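Long-range contacts in succinate-semialdehyde dehydrogenase (Streptococcus pyogenes MGAS1882, PDB 4OGD), which catalyses the oxidation of succinic semialdehyde to succinate with NADP+ as the cofactor: residues 18-23 / 182-187; 65-70 / 83-88; 72-77 / 132-137; 234-239 / 389-394; 268-273 / 378-383. All coordinates share one frame; numbering follows the deposited sequence.

Contact 1. Residues 18-23 / 182-187; sequences DNMTDQ and TNLFIS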
# COMPACT_ATOMS: atom_id res chain seq x y z
N ASP A 18 21.90 23.97 10.15
CA ASP A 18 20.89 24.97 9.85
C ASP A 18 19.68 24.33 9.21
O ASP A 18 19.80 23.37 8.44
CB ASP A 18 21.45 26.03 8.92
CG ASP A 18 22.60 26.79 9.54
OD1 ASP A 18 22.49 27.17 10.73
OD2 ASP A 18 23.61 27.00 8.84
N ASN A 19 18.50 24.85 9.52
CA ASN A 19 17.28 24.36 8.91
C ASN A 19 17.17 24.83 7.46
O ASN A 19 17.64 25.91 7.10
CB ASN A 19 16.06 24.77 9.72
CG ASN A 19 15.74 23.79 10.83
OD1 ASN A 19 16.53 23.62 11.76
ND2 ASN A 19 14.59 23.13 10.73
N MET A 20 16.57 23.98 6.63
CA MET A 20 16.29 24.32 5.24
C MET A 20 15.15 25.33 5.14
O MET A 20 14.14 25.21 5.82
CB MET A 20 15.93 23.04 4.48
CG MET A 20 15.63 23.23 3.01
SD MET A 20 15.36 21.64 2.18
CE MET A 20 17.02 21.17 1.72
N THR A 21 15.32 26.34 4.29
CA THR A 21 14.27 27.35 4.12
C THR A 21 13.16 26.82 3.21
O THR A 21 13.36 25.83 2.50
CB THR A 21 14.83 28.64 3.51
OG1 THR A 21 15.36 28.37 2.21
CG2 THR A 21 15.92 29.21 4.40
N ASP A 22 12.00 27.47 3.24
CA ASP A 22 10.92 27.12 2.34
C ASP A 22 11.35 27.18 0.88
O ASP A 22 11.02 26.28 0.11
CB ASP A 22 9.70 28.01 2.57
CG ASP A 22 9.02 27.74 3.90
OD1 ASP A 22 9.09 26.59 4.37
OD2 ASP A 22 8.41 28.67 4.46
N GLN A 23 12.10 28.21 0.50
CA GLN A 23 12.57 28.29 -0.88
C GLN A 23 13.57 27.19 -1.22
O GLN A 23 13.51 26.61 -2.30
CB GLN A 23 13.17 29.66 -1.21
CG GLN A 23 13.47 29.81 -2.70
CD GLN A 23 12.21 29.71 -3.55
OE1 GLN A 23 11.23 30.41 -3.29
NE2 GLN A 23 12.23 28.84 -4.56
N THR A 182 18.17 13.76 -1.44
CA THR A 182 18.49 15.02 -0.79
C THR A 182 18.00 14.99 0.64
O THR A 182 16.82 14.69 0.90
CB THR A 182 17.86 16.21 -1.51
OG1 THR A 182 18.21 16.18 -2.90
CG2 THR A 182 18.33 17.53 -0.90
N ASN A 183 18.90 15.28 1.57
CA ASN A 183 18.50 15.36 2.97
C ASN A 183 17.74 16.67 3.23
O ASN A 183 18.11 17.73 2.72
CB ASN A 183 19.73 15.29 3.88
CG ASN A 183 19.36 15.45 5.32
OD1 ASN A 183 18.49 14.74 5.82
ND2 ASN A 183 19.97 16.43 5.99
N LEU A 184 16.67 16.58 4.02
CA LEU A 184 15.88 17.77 4.35
C LEU A 184 15.90 18.06 5.85
O LEU A 184 15.25 17.37 6.63
CB LEU A 184 14.42 17.57 3.91
CG LEU A 184 14.12 17.01 2.52
CD1 LEU A 184 12.61 16.87 2.35
CD2 LEU A 184 14.70 17.90 1.43
N PHE A 185 16.65 19.09 6.25
CA PHE A 185 16.61 19.53 7.64
C PHE A 185 15.38 20.42 7.80
O PHE A 185 15.48 21.64 7.79
CB PHE A 185 17.88 20.30 8.02
CG PHE A 185 19.10 19.42 8.22
CD1 PHE A 185 19.02 18.22 8.92
CD2 PHE A 185 20.34 19.80 7.71
CE1 PHE A 185 20.13 17.42 9.11
CE2 PHE A 185 21.46 19.00 7.89
CZ PHE A 185 21.35 17.81 8.60
N ILE A 186 14.21 19.80 7.91
CA ILE A 186 12.95 20.54 7.91
C ILE A 186 12.06 20.29 9.12
O ILE A 186 12.23 19.32 9.87
CB ILE A 186 12.13 20.27 6.62
CG1 ILE A 186 11.90 18.77 6.45
CG2 ILE A 186 12.83 20.87 5.40
CD1 ILE A 186 10.91 18.43 5.34
N SER A 187 11.09 21.18 9.31
CA SER A 187 10.14 21.09 10.42
C SER A 187 9.01 20.15 10.04
O SER A 187 8.85 19.80 8.88
CB SER A 187 9.54 22.46 10.69
OG SER A 187 8.75 22.86 9.59
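M20 carries its CG opposite the backbone N (chi1 -179°), runs straight on to SD and turns about its CG-SD bond (chi3 -87°), which swings CE aside and lays the thioether along the 182-187 chain next to L184 and I186. The M20 side chain lies alongside that of I186, pointing the same way, with M20 CB 3.9 Å from I186 CG2. Farther out, M20 SD lies 3.9 Å from L184 CD2, and M20 CE ends 3.7 Å from N183 O. The backbone ties the two segments at the same residue: M20 N donates to F185 O over 2.8 Å in a nearly straight bond (N-H...O 167°), arriving slightly tilted from the carbonyl plane. F185 is the centre of an inverse gamma turn, a sharp bend that follows strand 181-183. The same oxygen is skirted by N19, whose CA comes within 3.4 Å of F185 O, while its side-chain amide lies at a poor angle for bonding. One residue earlier, D18 O sits 3.6 Å from F185 CB. Within the second segment, N183 ND2 lies over the centre of one face of the F185 ring, and the rings of Y3 and F17 also meet F185. Strand 181-183 is an outer strand of the Rossmann sheet, and M20 reaches L25 and V28 of helix 22-41, so the N-terminal loop and helix are fastened to that sheet margin. One backbone hydrogen bond fixes the alignment and dispersion forces around a thioether fill in beside it; no charged pair takes part in this partly exposed contact.

Contact 2. Residues 65-70 / 83-88; sequences KYAEIM and GEVDLC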
# COMPACT_ATOMS: atom_id res chain seq x y z
N LYS A 65 34.74 5.51 8.91
CA LYS A 65 34.24 6.88 8.93
C LYS A 65 32.72 6.90 9.12
O LYS A 65 32.21 7.62 9.97
CB LYS A 65 34.60 7.63 7.63
CG LYS A 65 33.79 8.91 7.39
CD LYS A 65 33.99 9.49 5.98
CE LYS A 65 32.96 10.56 5.65
NZ LYS A 65 33.26 11.23 4.35
N TYR A 66 32.01 6.09 8.34
CA TYR A 66 30.55 6.07 8.44
C TYR A 66 30.08 5.43 9.74
O TYR A 66 29.10 5.87 10.34
CB TYR A 66 29.95 5.39 7.21
CG TYR A 66 30.10 6.25 5.98
CD1 TYR A 66 29.27 7.34 5.79
CD2 TYR A 66 31.07 5.98 5.03
CE1 TYR A 66 29.40 8.15 4.67
CE2 TYR A 66 31.22 6.78 3.92
CZ TYR A 66 30.38 7.86 3.74
OH TYR A 66 30.52 8.66 2.63
N ALA A 67 30.78 4.38 10.17
CA ALA A 67 30.47 3.74 11.44
C ALA A 67 30.59 4.74 12.59
O ALA A 67 29.70 4.81 13.44
CB ALA A 67 31.38 2.55 11.68
N GLU A 68 31.68 5.50 12.61
CA GLU A 68 31.86 6.46 13.70
C GLU A 68 30.81 7.59 13.68
O GLU A 68 30.39 8.07 14.74
CB GLU A 68 33.28 7.05 13.70
CG GLU A 68 33.48 8.06 14.83
CD GLU A 68 34.93 8.47 15.03
OE1 GLU A 68 35.82 7.95 14.32
OE2 GLU A 68 35.17 9.32 15.92
N ILE A 69 30.40 8.01 12.49
CA ILE A 69 29.36 9.03 12.36
C ILE A 69 28.09 8.56 13.06
O ILE A 69 27.44 9.31 13.79
CB ILE A 69 29.07 9.34 10.88
CG1 ILE A 69 30.18 10.24 10.32
CG2 ILE A 69 27.72 10.03 10.72
CD1 ILE A 69 30.10 10.46 8.83
N MET A 70 27.76 7.29 12.88
CA MET A 70 26.56 6.74 13.52
C MET A 70 26.70 6.64 15.04
O MET A 70 25.79 7.01 15.78
CB MET A 70 26.19 5.40 12.91
CG MET A 70 25.72 5.51 11.48
SD MET A 70 25.06 3.94 10.89
CE MET A 70 26.48 3.26 10.05
N GLY A 83 29.01 -3.17 11.34
CA GLY A 83 28.14 -4.18 10.78
C GLY A 83 27.01 -3.55 9.98
O GLY A 83 26.61 -4.07 8.94
N GLU A 84 26.49 -2.42 10.47
CA GLU A 84 25.42 -1.74 9.74
C GLU A 84 25.92 -1.26 8.38
O GLU A 84 25.22 -1.40 7.37
CB GLU A 84 24.84 -0.57 10.53
CG GLU A 84 23.68 0.12 9.82
CD GLU A 84 22.93 1.11 10.69
OE1 GLU A 84 23.11 1.09 11.93
OE2 GLU A 84 22.15 1.91 10.13
N VAL A 85 27.12 -0.71 8.35
CA VAL A 85 27.72 -0.34 7.07
C VAL A 85 27.83 -1.55 6.16
O VAL A 85 27.47 -1.48 4.98
CB VAL A 85 29.12 0.28 7.23
CG1 VAL A 85 29.75 0.48 5.85
CG2 VAL A 85 29.02 1.59 7.97
N ASP A 86 28.32 -2.66 6.70
CA ASP A 86 28.49 -3.89 5.92
C ASP A 86 27.19 -4.31 5.24
O ASP A 86 27.18 -4.69 4.06
CB ASP A 86 29.00 -5.04 6.80
CG ASP A 86 30.43 -4.85 7.27
OD1 ASP A 86 31.14 -3.97 6.74
OD2 ASP A 86 30.84 -5.60 8.19
N LEU A 87 26.08 -4.24 5.98
CA LEU A 87 24.78 -4.62 5.45
C LEU A 87 24.31 -3.64 4.38
O LEU A 87 23.71 -4.04 3.38
CB LEU A 87 23.75 -4.75 6.57
CG LEU A 87 22.37 -5.22 6.14
CD1 LEU A 87 22.47 -6.47 5.27
CD2 LEU A 87 21.49 -5.49 7.36
N CYS A 88 24.60 -2.35 4.58
CA CYS A 88 24.26 -1.33 3.58
C CYS A 88 24.99 -1.59 2.27
O CYS A 88 24.40 -1.43 1.20
CB CYS A 88 24.61 0.06 4.09
SG CYS A 88 23.48 0.67 5.35
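M70 and V85 meet through their methyl ends, M70 CE lying 3.7 Å from V85 CG2. The same V85 methyl also leans on the other helix one turn back: V85 CG2 is 4.0 Å from Y66 CB and an equal distance from the backbone N of A67. A bend about CG-SD (chi3 -96°) carries the M70 methyl to V85 CG2 and leaves the sulfur against E84. M70 SD stands 3.5 Å from E84 CD and almost as near to both carboxylate oxygens, so the thioether rests over the flat of the group instead of at its rim. What holds that carboxylate lies outside the two segments. E84 OE2 takes the backbone N-H groups of Y135 and Y136, while E84 OE1 forms a salt bridge with K76 NZ, so the buried acid is held at both oxygens and its charge is probably balanced there. Between the helices themselves the join is apolar or sulfur-mediated. Their segment axes approach to 9.3 Å and cross at 123°, a steep meeting of consecutive helices, 63-74 and 78-103. Helix 45-61 packs across both through L59, which touches Y66 and V85, while helix 161-173 lies against 63-74, L170 touching Y66.

Contact 3. Residues 72-77 / 132-137; sequences KDMGKL and NFPYYQ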
# COMPACT_ATOMS: atom_id res chain seq x y z
N LYS A 72 28.70 8.46 16.98
CA LYS A 72 28.69 9.81 17.53
C LYS A 72 27.31 10.47 17.51
O LYS A 72 27.02 11.31 18.37
CB LYS A 72 29.77 10.68 16.87
CG LYS A 72 31.21 10.20 17.12
CD LYS A 72 31.60 10.32 18.60
CE LYS A 72 32.91 9.59 18.92
NZ LYS A 72 34.11 10.21 18.27
N ASP A 73 26.46 10.09 16.56
CA ASP A 73 25.09 10.64 16.49
C ASP A 73 24.18 10.02 17.55
O ASP A 73 23.52 10.73 18.33
CB ASP A 73 24.45 10.36 15.11
CG ASP A 73 24.64 11.50 14.11
OD1 ASP A 73 25.22 12.56 14.44
OD2 ASP A 73 24.18 11.33 12.96
N MET A 74 24.12 8.70 17.57
CA MET A 74 23.08 8.05 18.36
C MET A 74 23.55 7.01 19.37
O MET A 74 22.74 6.37 20.03
CB MET A 74 21.98 7.50 17.44
CG MET A 74 22.46 6.64 16.28
SD MET A 74 23.10 5.05 16.79
CE MET A 74 21.64 4.35 17.56
N GLY A 75 24.87 6.86 19.50
CA GLY A 75 25.45 6.11 20.61
C GLY A 75 25.77 4.64 20.44
O GLY A 75 26.35 4.05 21.35
N LYS A 76 25.39 4.03 19.32
CA LYS A 76 25.54 2.59 19.21
C LYS A 76 27.00 2.17 19.19
O LYS A 76 27.86 2.95 18.80
CB LYS A 76 24.81 2.00 18.00
CG LYS A 76 25.39 2.35 16.64
CD LYS A 76 24.71 1.51 15.54
CE LYS A 76 23.20 1.76 15.47
NZ LYS A 76 22.49 0.74 14.61
N LEU A 77 27.25 0.94 19.62
CA LEU A 77 28.60 0.38 19.59
C LEU A 77 29.21 0.56 18.21
O LEU A 77 28.54 0.36 17.19
CB LEU A 77 28.55 -1.11 19.93
CG LEU A 77 28.00 -1.50 21.30
CD1 LEU A 77 28.09 -3.00 21.48
CD2 LEU A 77 28.72 -0.76 22.42
N ASN A 132 17.55 4.68 15.02
CA ASN A 132 18.13 3.44 15.56
C ASN A 132 19.07 2.69 14.61
O ASN A 132 20.01 2.04 15.06
CB ASN A 132 17.09 2.54 16.23
CG ASN A 132 16.07 1.98 15.27
OD1 ASN A 132 15.85 2.53 14.19
ND2 ASN A 132 15.45 0.86 15.65
N PHE A 133 18.81 2.80 13.31
CA PHE A 133 19.71 2.28 12.27
C PHE A 133 19.79 3.36 11.19
O PHE A 133 19.14 3.26 10.15
CB PHE A 133 19.20 0.95 11.69
CG PHE A 133 19.19 -0.19 12.68
CD1 PHE A 133 20.28 -1.04 12.80
CD2 PHE A 133 18.08 -0.39 13.50
CE1 PHE A 133 20.26 -2.09 13.72
CE2 PHE A 133 18.06 -1.44 14.42
CZ PHE A 133 19.15 -2.29 14.53
N PRO A 134 20.58 4.40 11.45
CA PRO A 134 20.57 5.64 10.65
C PRO A 134 20.93 5.43 9.18
O PRO A 134 20.48 6.21 8.34
CB PRO A 134 21.63 6.52 11.32
CG PRO A 134 21.82 5.95 12.68
CD PRO A 134 21.58 4.46 12.53
N TYR A 135 21.74 4.42 8.88
CA TYR A 135 22.12 4.16 7.49
C TYR A 135 21.29 3.06 6.84
O TYR A 135 20.80 3.23 5.72
CB TYR A 135 23.63 3.87 7.38
CG TYR A 135 24.39 5.08 6.90
CD1 TYR A 135 24.32 6.28 7.59
CD2 TYR A 135 25.16 5.04 5.73
CE1 TYR A 135 24.98 7.40 7.15
CE2 TYR A 135 25.83 6.18 5.28
CZ TYR A 135 25.73 7.35 6.00
OH TYR A 135 26.39 8.49 5.56
N TYR A 136 21.16 1.93 7.54
CA TYR A 136 20.41 0.78 7.05
C TYR A 136 18.97 1.14 6.69
O TYR A 136 18.48 0.70 5.65
CB TYR A 136 20.49 -0.35 8.07
CG TYR A 136 19.46 -1.46 7.97
CD1 TYR A 136 19.57 -2.46 7.01
CD2 TYR A 136 18.43 -1.53 8.88
CE1 TYR A 136 18.63 -3.50 6.94
CE2 TYR A 136 17.49 -2.55 8.82
CZ TYR A 136 17.60 -3.53 7.86
OH TYR A 136 16.66 -4.54 7.81
N GLN A 137 18.31 1.95 7.52
CA GLN A 137 16.92 2.30 7.21
C GLN A 137 16.82 3.20 5.98
O GLN A 137 15.81 3.17 5.27
CB GLN A 137 16.18 2.93 8.40
CG GLN A 137 16.19 2.15 9.70
CD GLN A 137 15.61 0.76 9.62
OE1 GLN A 137 14.90 0.41 8.68
NE2 GLN A 137 15.90 -0.04 10.64
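N132 meets K76 through its backbone: N132 O accepts a 2.8 Å hydrogen bond from K76 NZ, which lies in the carbonyl plane. M74 CE comes to 3.8 Å from that same N132 O, so the carbonyl is approached by both an ammonium and a methyl group. N132 CB points away from 72-77; the side-chain amide has its strongest polar partner in Q261. Next comes F133, whose side chain K76 crosses at about a right angle; K76 NZ is 3.4 Å from F133 CD1, oblique to the ring. K76 reaches this spot with CG between its backbone N and carbonyl carbon (chi1 69°) and a further bend at chi3. P134 then offers its ring to the methionine, P134 CG touching M74 CG at 3.7 Å, while its carbonyl is bonded by H156 NE2. Beyond it the chain turns into helix 136-148, with Q137 N bonding F133 O. Asn-Phe-Pro ends the Pro-Trp-Asn-Phe-Pro signature of aldehyde dehydrogenases, the link from Rossmann strand 124-128 to helix 136-148, which in relatives borders the aldehyde site.

Contact 4. Residues 234-239 / 389-394; sequences DAFIIL and GGTIFS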
# COMPACT_ATOMS: atom_id res chain seq x y z
N ASP A 234 8.13 -8.32 19.87
CA ASP A 234 8.27 -9.66 19.32
C ASP A 234 8.30 -10.74 20.39
O ASP A 234 9.00 -10.61 21.40
CB ASP A 234 9.54 -9.77 18.47
CG ASP A 234 9.49 -8.93 17.20
OD1 ASP A 234 8.43 -8.34 16.88
OD2 ASP A 234 10.52 -8.90 16.51
N ALA A 235 7.55 -11.81 20.15
CA ALA A 235 7.58 -12.95 21.05
C ALA A 235 8.68 -13.94 20.64
O ALA A 235 8.74 -14.38 19.49
CB ALA A 235 6.23 -13.64 21.06
N PHE A 236 9.54 -14.27 21.61
CA PHE A 236 10.61 -15.25 21.46
C PHE A 236 10.09 -16.45 22.25
O PHE A 236 10.09 -16.42 23.48
CB PHE A 236 11.89 -14.64 22.06
CG PHE A 236 13.15 -15.48 21.92
CD1 PHE A 236 13.28 -16.69 22.58
CD2 PHE A 236 14.24 -15.00 21.20
CE1 PHE A 236 14.46 -17.44 22.49
CE2 PHE A 236 15.42 -15.73 21.10
CZ PHE A 236 15.54 -16.95 21.74
N ILE A 237 9.62 -17.47 21.54
CA ILE A 237 8.87 -18.57 22.15
C ILE A 237 9.75 -19.81 22.29
O ILE A 237 10.24 -20.36 21.30
CB ILE A 237 7.64 -18.94 21.31
CG1 ILE A 237 6.81 -17.69 20.97
CG2 ILE A 237 6.79 -19.97 22.04
CD1 ILE A 237 5.64 -17.96 20.04
N ILE A 238 9.94 -20.24 23.53
CA ILE A 238 10.79 -21.39 23.83
C ILE A 238 9.93 -22.64 23.96
O ILE A 238 9.23 -22.82 24.96
CB ILE A 238 11.60 -21.14 25.11
CG1 ILE A 238 12.40 -19.85 24.98
CG2 ILE A 238 12.52 -22.32 25.42
CD1 ILE A 238 13.12 -19.47 26.24
N LEU A 239 9.96 -23.50 22.94
CA LEU A 239 9.12 -24.70 22.93
C LEU A 239 9.68 -25.79 23.83
O LEU A 239 10.81 -25.70 24.34
CB LEU A 239 8.92 -25.23 21.51
CG LEU A 239 8.30 -24.24 20.52
CD1 LEU A 239 7.93 -24.92 19.22
CD2 LEU A 239 7.08 -23.60 21.15
N GLY A 389 8.29 -9.20 14.16
CA GLY A 389 9.11 -10.39 14.07
C GLY A 389 8.75 -11.42 15.14
O GLY A 389 7.58 -11.59 15.48
N GLY A 390 9.77 -12.08 15.67
CA GLY A 390 9.55 -13.13 16.65
C GLY A 390 10.47 -14.29 16.41
O GLY A 390 11.06 -14.41 15.34
N THR A 391 10.59 -15.16 17.41
CA THR A 391 11.48 -16.30 17.34
C THR A 391 10.76 -17.54 17.81
O THR A 391 9.99 -17.48 18.76
CB THR A 391 12.70 -16.08 18.24
OG1 THR A 391 13.52 -15.05 17.68
CG2 THR A 391 13.54 -17.36 18.41
N ILE A 392 10.99 -18.66 17.13
CA ILE A 392 10.55 -19.95 17.64
C ILE A 392 11.79 -20.79 17.92
O ILE A 392 12.60 -21.03 17.01
CB ILE A 392 9.64 -20.71 16.66
CG1 ILE A 392 8.46 -19.86 16.18
CG2 ILE A 392 9.17 -22.02 17.29
CD1 ILE A 392 7.56 -19.36 17.29
N PHE A 393 11.95 -21.21 19.17
CA PHE A 393 13.08 -22.04 19.57
C PHE A 393 12.64 -23.49 19.78
O PHE A 393 11.88 -23.80 20.70
CB PHE A 393 13.76 -21.49 20.83
CG PHE A 393 15.23 -21.32 20.67
CD1 PHE A 393 16.09 -22.38 20.90
CD2 PHE A 393 15.75 -20.11 20.22
CE1 PHE A 393 17.45 -22.23 20.73
CE2 PHE A 393 17.11 -19.96 20.04
CZ PHE A 393 17.96 -21.03 20.29
N SER A 394 13.11 -24.36 18.89
CA SER A 394 12.72 -25.76 18.87
C SER A 394 13.75 -26.59 18.11
O SER A 394 14.21 -26.19 17.04
CB SER A 394 11.35 -25.92 18.20
OG SER A 394 11.04 -27.30 18.02
O HOH W 1 12.41 -10.77 16.46
O HOH W 2 5.85 -12.24 17.66
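Strands 235-238 and 391-393 run parallel, their segment axes approaching to 4.7 Å at an angle of 9°, with I237 bonded to the residues flanking I392: I237 N gives to T391 O at 2.8 Å and I237 O receives F393 N at 2.9 Å. T391 N to A235 O and L239 N to F393 O extend the pairing either way. On one sheet face, T391 puts its methyl over the middle of the F236 ring, CG2 3.7 Å from the ring centroid in a CH-pi contact, while T391 OG1 bonds S416 O. F236 and F393 touch rim to rim, F236 CZ 3.5 Å from F393 CD2, with planes 19° apart. These are neighbouring strands in the mainly parallel alpha/beta sheet of the aldehyde dehydrogenase catalytic domain, and helix 244-256 covers this aromatic face. On the reverse face, I237 CD1 meets I392 CD1 at 3.6 Å and L239 CD1 lies 3.7 Å from I392 CG2; helices 374-382 and 397-406 pack there. At the strands' beginning, G389 N donates to D234 OD1 over 2.9 Å, from above the carboxylate plane. One water donates to D234 OD2 and weakly accepts from G390 N; a second links A235 N with G389 O.

Contact 5. Residues 268-273 / 378-383; sequences RFIVLD and IEVAND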
# COMPACT_ATOMS: atom_id res chain seq x y z
N ARG A 268 9.46 -10.03 24.25
CA ARG A 268 8.65 -10.88 25.13
C ARG A 268 9.13 -12.32 25.03
O ARG A 268 8.84 -13.01 24.06
CB ARG A 268 7.16 -10.81 24.77
CG ARG A 268 6.51 -9.43 24.91
CD ARG A 268 5.01 -9.47 24.56
NE ARG A 268 4.83 -9.76 23.14
CZ ARG A 268 3.86 -10.52 22.64
NH1 ARG A 268 2.96 -11.09 23.44
NH2 ARG A 268 3.81 -10.72 21.33
N PHE A 269 9.86 -12.77 26.04
CA PHE A 269 10.23 -14.17 26.10
C PHE A 269 9.06 -14.96 26.65
O PHE A 269 8.57 -14.65 27.73
CB PHE A 269 11.45 -14.36 27.00
CG PHE A 269 12.72 -13.82 26.41
CD1 PHE A 269 13.35 -14.48 25.35
CD2 PHE A 269 13.30 -12.65 26.90
CE1 PHE A 269 14.53 -13.99 24.80
CE2 PHE A 269 14.49 -12.15 26.34
CZ PHE A 269 15.10 -12.83 25.29
N ILE A 270 8.60 -15.94 25.89
CA ILE A 270 7.47 -16.75 26.33
C ILE A 270 7.97 -18.15 26.67
O ILE A 270 8.52 -18.84 25.81
CB ILE A 270 6.39 -16.77 25.24
CG1 ILE A 270 5.91 -15.33 24.98
CG2 ILE A 270 5.22 -17.63 25.66
CD1 ILE A 270 4.81 -15.24 23.94
N VAL A 271 7.82 -18.54 27.93
CA VAL A 271 8.45 -19.76 28.44
C VAL A 271 7.44 -20.64 29.17
O VAL A 271 6.56 -20.14 29.87
CB VAL A 271 9.66 -19.41 29.35
CG1 VAL A 271 9.21 -18.67 30.59
CG2 VAL A 271 10.41 -20.66 29.74
N LEU A 272 7.55 -21.94 28.97
CA LEU A 272 6.66 -22.90 29.62
C LEU A 272 6.94 -22.98 31.13
O LEU A 272 8.07 -22.79 31.56
CB LEU A 272 6.78 -24.26 28.93
CG LEU A 272 6.34 -24.21 27.47
CD1 LEU A 272 6.91 -25.34 26.65
CD2 LEU A 272 4.83 -24.25 27.40
N ASP A 273 5.90 -23.25 31.92
CA ASP A 273 6.00 -23.27 33.38
C ASP A 273 7.18 -24.12 33.88
O ASP A 273 7.93 -23.70 34.77
CB ASP A 273 4.70 -23.79 33.99
CG ASP A 273 4.74 -23.81 35.51
OD1 ASP A 273 4.50 -22.75 36.12
OD2 ASP A 273 5.01 -24.89 36.09
N ILE A 378 1.19 -19.55 22.00
CA ILE A 378 0.72 -18.96 20.75
C ILE A 378 -0.32 -17.87 21.00
O ILE A 378 -0.24 -16.78 20.43
CB ILE A 378 0.16 -20.04 19.80
CG1 ILE A 378 1.29 -20.97 19.36
CG2 ILE A 378 -0.55 -19.41 18.59
CD1 ILE A 378 0.82 -22.31 18.84
N GLU A 379 -1.29 -18.17 21.86
CA GLU A 379 -2.30 -17.19 22.27
C GLU A 379 -1.68 -15.90 22.81
O GLU A 379 -2.06 -14.80 22.41
CB GLU A 379 -3.22 -17.82 23.33
CG GLU A 379 -4.37 -16.92 23.79
CD GLU A 379 -5.50 -16.88 22.78
OE1 GLU A 379 -5.63 -17.84 21.99
OE2 GLU A 379 -6.27 -15.89 22.78
N VAL A 380 -0.72 -16.04 23.73
CA VAL A 380 -0.04 -14.88 24.29
C VAL A 380 0.78 -14.16 23.21
O VAL A 380 0.73 -12.94 23.10
CB VAL A 380 0.84 -15.26 25.50
CG1 VAL A 380 1.65 -14.06 25.97
CG2 VAL A 380 -0.04 -15.75 26.64
N ALA A 381 1.50 -14.92 22.40
CA ALA A 381 2.26 -14.32 21.30
C ALA A 381 1.38 -13.44 20.41
O ALA A 381 1.80 -12.35 20.00
CB ALA A 381 2.95 -15.41 20.47
N ASN A 382 0.16 -13.90 20.15
CA ASN A 382 -0.74 -13.20 19.23
C ASN A 382 -1.61 -12.15 19.91
O ASN A 382 -2.26 -11.36 19.23
CB ASN A 382 -1.62 -14.19 18.47
CG ASN A 382 -0.82 -15.02 17.48
OD1 ASN A 382 0.28 -14.63 17.10
ND2 ASN A 382 -1.38 -16.15 17.06
N ASP A 383 -1.63 -12.16 21.24
CA ASP A 383 -2.36 -11.15 21.99
C ASP A 383 -1.48 -9.91 22.07
O ASP A 383 -0.91 -9.60 23.12
CB ASP A 383 -2.75 -11.65 23.38
CG ASP A 383 -3.59 -10.65 24.15
OD1 ASP A 383 -4.30 -9.85 23.51
OD2 ASP A 383 -3.56 -10.68 25.41
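R268 reaches from strand 268-272 to the last turn of helix 374-382, which belongs to a beta-alpha-beta crossover in the catalytic-domain sheet: the chain leaves strand 365-371, passes through this helix over strands 268-272 and 235-238, and enters the sheet again as strand 391-393. Helix and strand segments run nearly antiparallel (167°), with axes 9.6 Å apart. From CB, directed toward the helix, the arginine chain continues straight through CG to CD, then bends at chi3 (-67°); Y369 touches this side chain. NE donates to the carbonyl O of D233. CZ itself only approaches the helix, and the two terminal nitrogens complete the grip: R268 NH1 donates to V380 O at 2.9 Å, and R268 NH2, with A235 CB beside it, donates to A381 O at 2.9 Å in an almost straight bond. Both acceptors lie at the edge of the guanidinium, close to its plane, so the bonds together hold its rotation, although NH1 stands well above the carbonyl plane of V380 (46°). Carbonyls at a helix C-terminus carry partial negative charge, which would favour the arginine's cation there. Two residues on, I270 adds an apolar touch, its CD1 lying 3.9 Å from V380 CG1, 3.9 Å from A381 CB and 3.7 Å from A381 N.

From the N terminus, contact 1 joins the loop before helix 22-41 to the outer Rossmann strand 181-183, closing a long loop that contains contacts 2 and 3. Those two cross along the chain: 65-70 and 72-77 come first, then 83-88 and 132-137. They touch in space, their centres about 8 Å apart, and tie helices 63-74 and 78-103 to the start of helix 136-148. After contact 1 has closed, contact 4 opens and spans residues 234 to 394, enclosing contact 5. Both belong to the catalytic-domain sheet, where strands 235-238 and 268-272 are neighbours. Contacts 1 and 4 lie across the chain centre, about 43 Å between centres.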